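Local coordinates for protein probable acetyltransferase (Pseudomonas aeruginosa PAO1, PDB 2EUI) that is of unknown function but, as a member of the GNAT family, probably transfers an acyl group to an as yet unidentified substrate, at residues Glu39-Arg43 and Arg44-Val48; Lys104-Ala107 and Arg108-Ala112; Val117-Ser120 and Val121-Val125; Lys128-Ser132 and Ile133-Glu137. All coordinates share one frame; numbering follows the deposited sequence.

Contact 1 (Glu39-Arg43 and Arg44-Val48); sequences EKRLR and RKESV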
loop_
_atom_site.group_PDB
_atom_site.type_symbol
_atom_site.label_atom_id
_atom_site.label_comp_id
_atom_site.label_asym_id
_atom_site.label_seq_id
_atom_site.Cartn_x
_atom_site.Cartn_y
_atom_site.Cartn_z
ATOM N N GLU A 39 16.862 3.946 -4.553
ATOM C CA GLU A 39 17.137 4.164 -5.954
ATOM C C GLU A 39 15.974 3.597 -6.759
ATOM O O GLU A 39 15.377 4.297 -7.570
ATOM C CB GLU A 39 18.441 3.480 -6.350
ATOM C CG GLU A 39 19.280 4.281 -7.325
ATOM C CD GLU A 39 20.323 3.425 -8.017
ATOM O OE1 GLU A 39 21.016 2.658 -7.308
ATOM O OE2 GLU A 39 20.449 3.521 -9.264
ATOM N N LYS A 40 15.641 2.333 -6.523
ATOM C CA LYS A 40 14.545 1.700 -7.238
ATOM C C LYS A 40 13.286 2.535 -7.160
ATOM O O LYS A 40 12.579 2.684 -8.152
ATOM C CB LYS A 40 14.260 0.319 -6.671
ATOM C CG LYS A 40 15.351 -0.673 -6.929
ATOM C CD LYS A 40 14.887 -2.048 -6.545
ATOM C CE LYS A 40 15.977 -3.071 -6.784
ATOM N NZ LYS A 40 15.495 -4.434 -6.458
ATOM N N ARG A 41 13.013 3.083 -5.981
ATOM C CA ARG A 41 11.823 3.903 -5.774
ATOM C C ARG A 41 11.908 5.226 -6.512
ATOM O O ARG A 41 10.966 5.607 -7.210
ATOM C CB ARG A 41 11.593 4.133 -4.274
ATOM C CG ARG A 41 10.278 3.538 -3.778
ATOM C CD ARG A 41 10.055 2.138 -4.338
ATOM N NE ARG A 41 10.906 1.171 -3.665
ATOM C CZ ARG A 41 11.281 0.004 -4.180
ATOM N NH1 ARG A 41 10.895 -0.365 -5.395
ATOM N NH2 ARG A 41 12.042 -0.807 -3.464
ATOM N N LEU A 42 13.027 5.929 -6.356
ATOM C CA LEU A 42 13.219 7.193 -7.056
ATOM C C LEU A 42 13.261 6.916 -8.549
ATOM O O LEU A 42 12.476 7.463 -9.315
ATOM C CB LEU A 42 14.529 7.871 -6.631
ATOM C CG LEU A 42 14.560 8.582 -5.275
ATOM C CD1 LEU A 42 15.966 9.054 -4.957
ATOM C CD2 LEU A 42 13.602 9.752 -5.316
ATOM N N ARG A 43 14.164 6.036 -8.955
ATOM C CA ARG A 43 14.321 5.691 -10.365
ATOM C C ARG A 43 13.046 5.174 -11.059
ATOM O O ARG A 43 12.742 5.587 -12.180
ATOM C CB ARG A 43 15.462 4.676 -10.518
ATOM C CG ARG A 43 15.905 4.414 -11.945
ATOM C CD ARG A 43 17.063 3.426 -11.987
ATOM N NE ARG A 43 18.340 4.009 -11.568
ATOM C CZ ARG A 43 19.093 4.791 -12.340
ATOM N NH1 ARG A 43 18.695 5.084 -13.570
ATOM N NH2 ARG A 43 20.244 5.270 -11.888
ATOM N N ARG A 44 12.300 4.286 -10.407
ATOM C CA ARG A 44 11.080 3.747 -11.011
ATOM C C ARG A 44 9.873 4.634 -10.762
ATOM O O ARG A 44 8.799 4.390 -11.300
ATOM C CB ARG A 44 10.791 2.336 -10.484
ATOM C CG ARG A 44 11.898 1.349 -10.763
ATOM C CD ARG A 44 11.665 -0.028 -10.157
ATOM N NE ARG A 44 12.933 -0.758 -10.126
ATOM C CZ ARG A 44 13.081 -2.026 -9.760
ATOM N NH1 ARG A 44 12.031 -2.745 -9.388
ATOM N NH2 ARG A 44 14.288 -2.569 -9.753
ATOM N N LYS A 45 10.055 5.663 -9.943
ATOM C CA LYS A 45 8.970 6.581 -9.615
ATOM C C LYS A 45 7.805 5.818 -9.000
ATOM O O LYS A 45 6.655 5.997 -9.386
ATOM C CB LYS A 45 8.521 7.335 -10.871
ATOM C CG LYS A 45 9.608 8.247 -11.424
ATOM C CD LYS A 45 9.155 9.037 -12.641
ATOM C CE LYS A 45 9.060 8.156 -13.879
ATOM N NZ LYS A 45 8.637 8.943 -15.074
ATOM N N GLU A 46 8.123 4.974 -8.026
ATOM C CA GLU A 46 7.126 4.154 -7.348
ATOM C C GLU A 46 6.633 4.764 -6.046
ATOM O O GLU A 46 5.793 4.186 -5.356
ATOM C CB GLU A 46 7.703 2.774 -7.051
ATOM C CG GLU A 46 8.298 2.082 -8.252
ATOM C CD GLU A 46 8.690 0.673 -7.930
ATOM O OE1 GLU A 46 9.333 0.479 -6.877
ATOM O OE2 GLU A 46 8.357 -0.235 -8.723
ATOM N N SER A 47 7.160 5.928 -5.701
ATOM C CA SER A 47 6.746 6.598 -4.482
ATOM C C SER A 47 7.042 8.069 -4.627
ATOM O O SER A 47 7.789 8.471 -5.516
ATOM C CB SER A 47 7.513 6.058 -3.280
ATOM O OG SER A 47 8.815 6.605 -3.244
ATOM N N VAL A 48 6.434 8.868 -3.761
ATOM C CA VAL A 48 6.654 10.301 -3.756
ATOM C C VAL A 48 7.370 10.563 -2.445
ATOM O O VAL A 48 6.860 10.222 -1.379
ATOM C CB VAL A 48 5.328 11.095 -3.768
ATOM C CG1 VAL A 48 5.613 12.586 -3.739
ATOM C CG2 VAL A 48 4.519 10.740 -4.988
HETATM O O HOH W 1 12.988 -5.362 -7.893
#
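A salt bridge between R41 and E46 shows how an ion pair can fold back over a helix end. R41 bends at both chi2 (44°) and chi3, which swings NH1 round to E46 OE1, and the guanidinium and carboxylate lie nearly coplanar, 19° apart. The modelled separation is shorter than such a bond should be, so its exact length is doubtful. The backbone runs alongside: E46 N donates to R41 O over 3.0 Å, and R44 N donates to K40 O over 2.8 Å. K45 N reaches L42 O, and K45 itself takes positive phi, completing a Schellman motif that ends helix 31-44. Further out, K40 and R44 extend side by side, with K40 CD over one face of the R44 guanidinium, 3.3 Å from NH2. A water accepts from both K40 NZ and R44 NH1. S47 OG packs against R41 CG at 3.4 Å but is hydrogen-bonded to Q65. R41 also makes cation-pi contacts with F37 and with F70 of the second subunit. Since K40, R41 and R44 gather positive charge here, the E46 carboxylate and the shared water would be expected to offset part of their mutual repulsion.

Contact 2 (Lys104-Ala107 and Arg108-Ala112); sequences KQMA and RETHA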
loop_
_atom_site.group_PDB
_atom_site.type_symbol
_atom_site.label_atom_id
_atom_site.label_comp_id
_atom_site.label_asym_id
_atom_site.label_seq_id
_atom_site.Cartn_x
_atom_site.Cartn_y
_atom_site.Cartn_z
ATOM N N LYS A 104 -0.512 16.049 2.674
ATOM C CA LYS A 104 -1.968 15.970 2.703
ATOM C C LYS A 104 -2.586 16.839 1.610
ATOM O O LYS A 104 -3.563 16.441 0.969
ATOM C CB LYS A 104 -2.515 16.391 4.068
ATOM C CG LYS A 104 -4.026 16.264 4.149
ATOM C CD LYS A 104 -4.591 16.534 5.530
ATOM C CE LYS A 104 -6.122 16.573 5.448
ATOM N NZ LYS A 104 -6.799 16.902 6.739
ATOM N N GLN A 105 -2.018 18.020 1.391
ATOM C CA GLN A 105 -2.532 18.906 0.359
ATOM C C GLN A 105 -2.355 18.244 -0.998
ATOM O O GLN A 105 -3.118 18.500 -1.927
ATOM C CB GLN A 105 -1.812 20.256 0.391
ATOM C CG GLN A 105 -2.007 21.031 1.699
ATOM C CD GLN A 105 -3.413 21.622 1.861
ATOM O OE1 GLN A 105 -3.665 22.780 1.495
ATOM N NE2 GLN A 105 -4.332 20.825 2.412
HETATM N N MSE A 106 -1.348 17.385 -1.118
HETATM C CA MSE A 106 -1.133 16.699 -2.384
HETATM C C MSE A 106 -2.232 15.664 -2.585
HETATM O O MSE A 106 -2.818 15.600 -3.660
HETATM C CB MSE A 106 0.241 16.031 -2.422
HETATM C CG MSE A 106 0.535 15.285 -3.718
HETATM SE SE MSE A 106 0.262 13.379 -3.606
HETATM C CE MSE A 106 -1.514 13.309 -4.165
ATOM N N ALA A 107 -2.520 14.868 -1.555
ATOM C CA ALA A 107 -3.566 13.851 -1.650
ATOM C C ALA A 107 -4.876 14.494 -2.104
ATOM O O ALA A 107 -5.581 13.966 -2.974
ATOM C CB ALA A 107 -3.759 13.152 -0.304
ATOM N N ARG A 108 -5.191 15.639 -1.503
ATOM C CA ARG A 108 -6.394 16.383 -1.840
ATOM C C ARG A 108 -6.306 16.770 -3.304
ATOM O O ARG A 108 -7.194 16.454 -4.090
ATOM C CB ARG A 108 -6.509 17.646 -0.977
ATOM C CG ARG A 108 -6.846 17.380 0.484
ATOM C CD ARG A 108 -7.197 18.675 1.204
ATOM N NE ARG A 108 -7.582 18.464 2.603
ATOM C CZ ARG A 108 -8.651 17.769 3.002
ATOM N NH1 ARG A 108 -9.453 17.205 2.102
ATOM N NH2 ARG A 108 -8.925 17.647 4.302
ATOM N N GLU A 109 -5.223 17.443 -3.675
ATOM C CA GLU A 109 -5.038 17.863 -5.055
ATOM C C GLU A 109 -5.249 16.736 -6.075
ATOM O O GLU A 109 -5.675 16.985 -7.201
ATOM C CB GLU A 109 -3.642 18.456 -5.226
ATOM C CG GLU A 109 -3.473 19.841 -4.619
ATOM C CD GLU A 109 -2.029 20.332 -4.670
ATOM O OE1 GLU A 109 -1.333 20.033 -5.672
ATOM O OE2 GLU A 109 -1.603 21.023 -3.712
ATOM N N THR A 110 -4.960 15.498 -5.687
ATOM C CA THR A 110 -5.113 14.369 -6.606
ATOM C C THR A 110 -6.387 13.571 -6.397
ATOM O O THR A 110 -6.475 12.415 -6.816
ATOM C CB THR A 110 -3.931 13.389 -6.518
ATOM O OG1 THR A 110 -3.776 12.951 -5.162
ATOM C CG2 THR A 110 -2.659 14.046 -7.014
ATOM N N HIS A 111 -7.360 14.182 -5.736
ATOM C CA HIS A 111 -8.643 13.542 -5.513
ATOM C C HIS A 111 -8.526 12.138 -4.928
ATOM O O HIS A 111 -9.106 11.182 -5.452
ATOM C CB HIS A 111 -9.403 13.505 -6.839
ATOM C CG HIS A 111 -9.371 14.808 -7.572
ATOM N ND1 HIS A 111 -10.006 15.938 -7.104
ATOM C CD2 HIS A 111 -8.696 15.189 -8.685
ATOM C CE1 HIS A 111 -9.718 16.962 -7.891
ATOM N NE2 HIS A 111 -8.924 16.534 -8.856
ATOM N N ALA A 112 -7.775 12.013 -3.839
ATOM C CA ALA A 112 -7.611 10.724 -3.191
ATOM C C ALA A 112 -8.829 10.502 -2.313
ATOM O O ALA A 112 -9.384 11.451 -1.780
ATOM C CB ALA A 112 -6.355 10.725 -2.349
#
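The R108 guanidinium meets the Q105 amide at its edge, with NE2 of Q105 near the guanidinium plane and 3.8 Å from R108 CD; the two flat groups stand almost perpendicular, 83° apart. K104 approaches the same guanidinium obliquely, its CE lying 3.2 Å from R108 NH2. K104 and R108 are extended chains pointing the same way, one helical turn apart, and K104 NZ and R108 NH2, two donors with no bond between them, lie 3.3 Å apart. The other flat group, the H111 ring, has the carbonyl O of E109 above one face, towards the rim. Beneath these side chains the helical bonds run on: R108 N to K104 O at 3.1 Å, E109 N to Q105 O at 2.9 Å and finally T110 N to M106 O at 3.0 Å. T110 is the first residue to leave the helix; its OG1 is hydrogen-bonded to W79 NE1, but OG1 and CE of selenomethionine M106 are modelled too close, making both positions doubtful. A112 N returns to A107 O (3.1 Å) and H111 N to R108 O (2.8 Å), with H111 at positive phi. This is a Schellman motif, ending the helix of the beta-alpha-beta crossover from strand 76-86 to strand 112-120.

Contact 3 (Val117-Ser120 and Val121-Val125); sequences VSTS and VDNEV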
loop_
_atom_site.group_PDB
_atom_site.type_symbol
_atom_site.label_atom_id
_atom_site.label_comp_id
_atom_site.label_asym_id
_atom_site.label_seq_id
_atom_site.Cartn_x
_atom_site.Cartn_y
_atom_site.Cartn_z
ATOM N N VAL A 117 -2.190 4.884 6.822
ATOM C CA VAL A 117 -0.874 4.769 7.430
ATOM C C VAL A 117 -0.830 3.529 8.316
ATOM O O VAL A 117 -1.831 3.131 8.903
ATOM C CB VAL A 117 -0.524 6.027 8.285
ATOM C CG1 VAL A 117 -1.412 6.091 9.500
ATOM C CG2 VAL A 117 0.929 5.987 8.708
ATOM N N SER A 118 0.340 2.913 8.406
ATOM C CA SER A 118 0.506 1.724 9.222
ATOM C C SER A 118 1.825 1.881 9.963
ATOM O O SER A 118 2.829 2.254 9.356
ATOM C CB SER A 118 0.532 0.487 8.322
ATOM O OG SER A 118 0.544 -0.697 9.086
ATOM N N THR A 119 1.815 1.610 11.269
ATOM C CA THR A 119 3.017 1.736 12.096
ATOM C C THR A 119 3.028 0.819 13.332
ATOM O O THR A 119 1.981 0.350 13.793
ATOM C CB THR A 119 3.206 3.196 12.542
ATOM O OG1 THR A 119 4.489 3.355 13.161
ATOM C CG2 THR A 119 2.118 3.596 13.525
ATOM N N SER A 120 4.220 0.572 13.864
ATOM C CA SER A 120 4.406 -0.303 15.024
ATOM C C SER A 120 3.573 0.048 16.246
ATOM O O SER A 120 3.476 1.216 16.634
ATOM C CB SER A 120 5.885 -0.332 15.427
ATOM O OG SER A 120 6.074 -0.984 16.673
ATOM N N VAL A 121 2.987 -0.971 16.869
ATOM C CA VAL A 121 2.176 -0.757 18.061
ATOM C C VAL A 121 3.046 -0.123 19.142
ATOM O O VAL A 121 2.539 0.520 20.061
ATOM C CB VAL A 121 1.592 -2.090 18.608
ATOM C CG1 VAL A 121 0.728 -2.760 17.551
ATOM C CG2 VAL A 121 2.709 -3.015 19.026
ATOM N N ASP A 122 4.359 -0.298 19.013
ATOM C CA ASP A 122 5.322 0.243 19.968
ATOM C C ASP A 122 5.844 1.651 19.643
ATOM O O ASP A 122 6.915 2.031 20.121
ATOM C CB ASP A 122 6.516 -0.708 20.083
ATOM C CG ASP A 122 6.207 -1.945 20.906
ATOM O OD1 ASP A 122 5.074 -2.469 20.805
ATOM O OD2 ASP A 122 7.110 -2.398 21.647
ATOM N N ASN A 123 5.110 2.422 18.841
ATOM C CA ASN A 123 5.548 3.777 18.493
ATOM C C ASN A 123 4.607 4.865 18.983
ATOM O O ASN A 123 4.099 5.647 18.176
ATOM C CB ASN A 123 5.701 3.941 16.981
ATOM C CG ASN A 123 6.810 3.093 16.407
ATOM O OD1 ASN A 123 7.733 2.691 17.117
ATOM N ND2 ASN A 123 6.736 2.828 15.104
ATOM N N GLU A 124 4.385 4.923 20.296
ATOM C CA GLU A 124 3.499 5.924 20.890
ATOM C C GLU A 124 3.673 7.303 20.258
ATOM O O GLU A 124 2.711 7.912 19.798
ATOM C CB GLU A 124 3.763 6.060 22.390
ATOM C CG GLU A 124 3.809 4.763 23.180
ATOM C CD GLU A 124 2.603 3.879 22.950
ATOM O OE1 GLU A 124 1.534 4.403 22.565
ATOM O OE2 GLU A 124 2.730 2.658 23.170
ATOM N N VAL A 125 4.905 7.798 20.248
ATOM C CA VAL A 125 5.176 9.110 19.686
ATOM C C VAL A 125 4.696 9.163 18.246
ATOM O O VAL A 125 3.831 9.969 17.906
ATOM C CB VAL A 125 6.689 9.461 19.758
ATOM C CG1 VAL A 125 6.922 10.885 19.291
ATOM C CG2 VAL A 125 7.191 9.304 21.180
#
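S120 and N123 frame a type I beta turn, an example of how a chain leaving a strand can be redirected into a helix within four residues. Its backbone hydrogen bond runs from N123 N to S120 O over 3.0 Å. A side-chain bond reinforces the bend: S120 OG accepts from D122 N at 3.0 Å, the pattern of an ST turn, although the modelled place of D122 N is uncertain. With OG anti to the backbone N (chi1 170°), the serine hydroxyl lies over the next two peptides, where this bond can form. Van der Waals contact fills in the rest. D122 CB rests 3.4 Å from S120 OG, S120 CB lies 3.7 Å from N123 CG, and N123 CB packs at 3.5 Å from S120 O. The N123 side chain crosses that of T119, its CB being 4.1 Å from T119 OG1. N123 itself occupies the N-cap position of helix 124-131. The turn joins the end of strand 112-120 to that helix: T119 touches Q127 one turn into it, while N123 reaches Y25 in the loop after helix 11-24. On the strand side, V117 to S120 pair antiparallel with a strand of the second subunit, so the sheet continues across the dimer interface; Y144 of the second subunit packs on V117 and T119, and F141 of the second subunit on S118 and V121.

Contact 4 (Lys128-Ser132 and Ile133-Glu137); sequences KVYES and IGFRE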
loop_
_atom_site.group_PDB
_atom_site.type_symbol
_atom_site.label_atom_id
_atom_site.label_comp_id
_atom_site.label_asym_id
_atom_site.label_seq_id
_atom_site.Cartn_x
_atom_site.Cartn_y
_atom_site.Cartn_z
ATOM N N LYS A 128 1.103 9.335 17.894
ATOM C CA LYS A 128 0.529 10.580 18.383
ATOM C C LYS A 128 0.526 11.626 17.267
ATOM O O LYS A 128 -0.481 12.287 17.018
ATOM C CB LYS A 128 1.331 11.094 19.580
ATOM C CG LYS A 128 0.585 12.126 20.422
ATOM C CD LYS A 128 1.516 13.192 21.000
ATOM C CE LYS A 128 2.015 14.129 19.906
ATOM N NZ LYS A 128 0.868 14.814 19.242
ATOM N N VAL A 129 1.668 11.769 16.603
ATOM C CA VAL A 129 1.818 12.713 15.506
ATOM C C VAL A 129 0.770 12.440 14.433
ATOM O O VAL A 129 0.122 13.362 13.940
ATOM C CB VAL A 129 3.207 12.592 14.875
ATOM C CG1 VAL A 129 3.334 13.542 13.694
ATOM C CG2 VAL A 129 4.262 12.874 15.919
ATOM N N TYR A 130 0.602 11.170 14.075
ATOM C CA TYR A 130 -0.382 10.788 13.064
ATOM C C TYR A 130 -1.794 11.205 13.461
ATOM O O TYR A 130 -2.541 11.758 12.650
ATOM C CB TYR A 130 -0.351 9.265 12.821
ATOM C CG TYR A 130 0.808 8.818 11.970
ATOM C CD1 TYR A 130 1.109 9.482 10.786
ATOM C CD2 TYR A 130 1.608 7.742 12.345
ATOM C CE1 TYR A 130 2.167 9.096 9.999
ATOM C CE2 TYR A 130 2.678 7.342 11.557
ATOM C CZ TYR A 130 2.949 8.026 10.384
ATOM O OH TYR A 130 3.989 7.649 9.567
ATOM N N GLU A 131 -2.153 10.922 14.711
ATOM C CA GLU A 131 -3.473 11.254 15.230
ATOM C C GLU A 131 -3.730 12.756 15.212
ATOM O O GLU A 131 -4.852 13.211 14.945
ATOM C CB GLU A 131 -3.620 10.693 16.647
ATOM C CG GLU A 131 -3.752 9.168 16.642
ATOM C CD GLU A 131 -3.772 8.536 18.027
ATOM O OE1 GLU A 131 -4.599 8.939 18.878
ATOM O OE2 GLU A 131 -2.961 7.613 18.257
ATOM N N SER A 132 -2.670 13.518 15.460
ATOM C CA SER A 132 -2.754 14.966 15.491
ATOM C C SER A 132 -2.879 15.589 14.104
ATOM O O SER A 132 -3.010 16.804 13.982
ATOM C CB SER A 132 -1.527 15.547 16.188
ATOM O OG SER A 132 -0.391 15.437 15.354
ATOM N N ILE A 133 -2.830 14.784 13.054
ATOM C CA ILE A 133 -2.962 15.347 11.722
ATOM C C ILE A 133 -4.160 14.754 11.003
ATOM O O ILE A 133 -4.268 14.841 9.778
ATOM C CB ILE A 133 -1.693 15.124 10.875
ATOM C CG1 ILE A 133 -1.508 13.642 10.564
ATOM C CG2 ILE A 133 -0.469 15.648 11.630
ATOM C CD1 ILE A 133 -0.327 13.375 9.656
ATOM N N GLY A 134 -5.063 14.149 11.773
ATOM C CA GLY A 134 -6.260 13.577 11.185
ATOM C C GLY A 134 -6.479 12.093 11.396
ATOM O O GLY A 134 -7.513 11.695 11.927
ATOM N N PHE A 135 -5.511 11.280 10.979
ATOM C CA PHE A 135 -5.600 9.826 11.095
ATOM C C PHE A 135 -6.379 9.252 12.277
ATOM O O PHE A 135 -6.256 9.718 13.410
ATOM C CB PHE A 135 -4.198 9.212 11.088
ATOM C CG PHE A 135 -3.548 9.213 9.742
ATOM C CD1 PHE A 135 -2.601 10.179 9.411
ATOM C CD2 PHE A 135 -3.912 8.263 8.788
ATOM C CE1 PHE A 135 -2.027 10.202 8.143
ATOM C CE2 PHE A 135 -3.353 8.270 7.519
ATOM C CZ PHE A 135 -2.408 9.240 7.191
ATOM N N ARG A 136 -7.181 8.231 11.994
ATOM C CA ARG A 136 -7.961 7.557 13.024
ATOM C C ARG A 136 -7.782 6.052 12.854
ATOM O O ARG A 136 -7.471 5.575 11.769
ATOM C CB ARG A 136 -9.447 7.922 12.924
ATOM C CG ARG A 136 -9.773 9.365 13.281
ATOM C CD ARG A 136 -11.280 9.625 13.245
ATOM N NE ARG A 136 -12.001 8.949 14.327
ATOM C CZ ARG A 136 -11.914 9.281 15.617
ATOM N NH1 ARG A 136 -11.132 10.287 15.998
ATOM N NH2 ARG A 136 -12.614 8.608 16.528
ATOM N N GLU A 137 -7.984 5.309 13.932
ATOM C CA GLU A 137 -7.835 3.860 13.911
ATOM C C GLU A 137 -9.211 3.187 13.823
ATOM O O GLU A 137 -9.610 2.464 14.739
ATOM C CB GLU A 137 -7.115 3.442 15.195
ATOM C CG GLU A 137 -6.631 2.014 15.270
ATOM C CD GLU A 137 -5.956 1.715 16.605
ATOM O OE1 GLU A 137 -5.186 2.577 17.092
ATOM O OE2 GLU A 137 -6.187 0.617 17.162
#
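Y130 and F135 both set CG anti to the carbonyl carbon (chi1 near -75°) and point the same way, their rings forming an offset edge-to-face pair. The edge of Y130 is turned toward the face of F135, with centroids 5.6 Å apart and planes at 77°; Y130 CD1 and F135 CD1 are 4.0 Å apart. At its own edge the F135 ring has Y130 O in plane, 3.6 Å from F135 CD1. I133 places CG1 between its backbone N and carbonyl carbon (chi1 68°), which carries CD1 to the edge of the Y130 ring, 4.3 Å from Y130 CD1. Y130, G134 and F135 follow the Y-x-x-x-G-F pattern familiar from GNAT acetyltransferases, here at the end of helix 124-131, and both aromatics pack on V117 and L81. Between them a type I turn runs from E131 to G134; I133 N donates to Y130 O at 3.1 Å, while the bond from G134 N to E131 O is weak. G134 adopts positive phi, where a CB would be jammed against the preceding carbonyl oxygen. S132 turns OG back along the helix to donate to V129 O at 2.6 Å. F135 also packs on L146 of the second subunit.

In the fold
Contacts 1 to 4 follow one another along the chain, each at a helix end or a strand-to-helix junction. Contacts 3 and 4 share helix 124-131, and of the pairs among the four they alone touch: V117 CG2 lies 3.3 Å from Y130 CZ, and V117 CG1 is 3.4 Å from F135 CD2. Contact 2, at the end of helix 92-109, comes within about 4 Å of contact 4 by nearest atoms without touching it. Contact 1 lies across the chain's centre from contacts 3 and 4, with centres 24 and 26 Å away. All four reach the second subunit. In GNAT relatives acetyl-CoA binds between the strands corresponding to 76-86 and 112-120, the two that contact 2's helix connects.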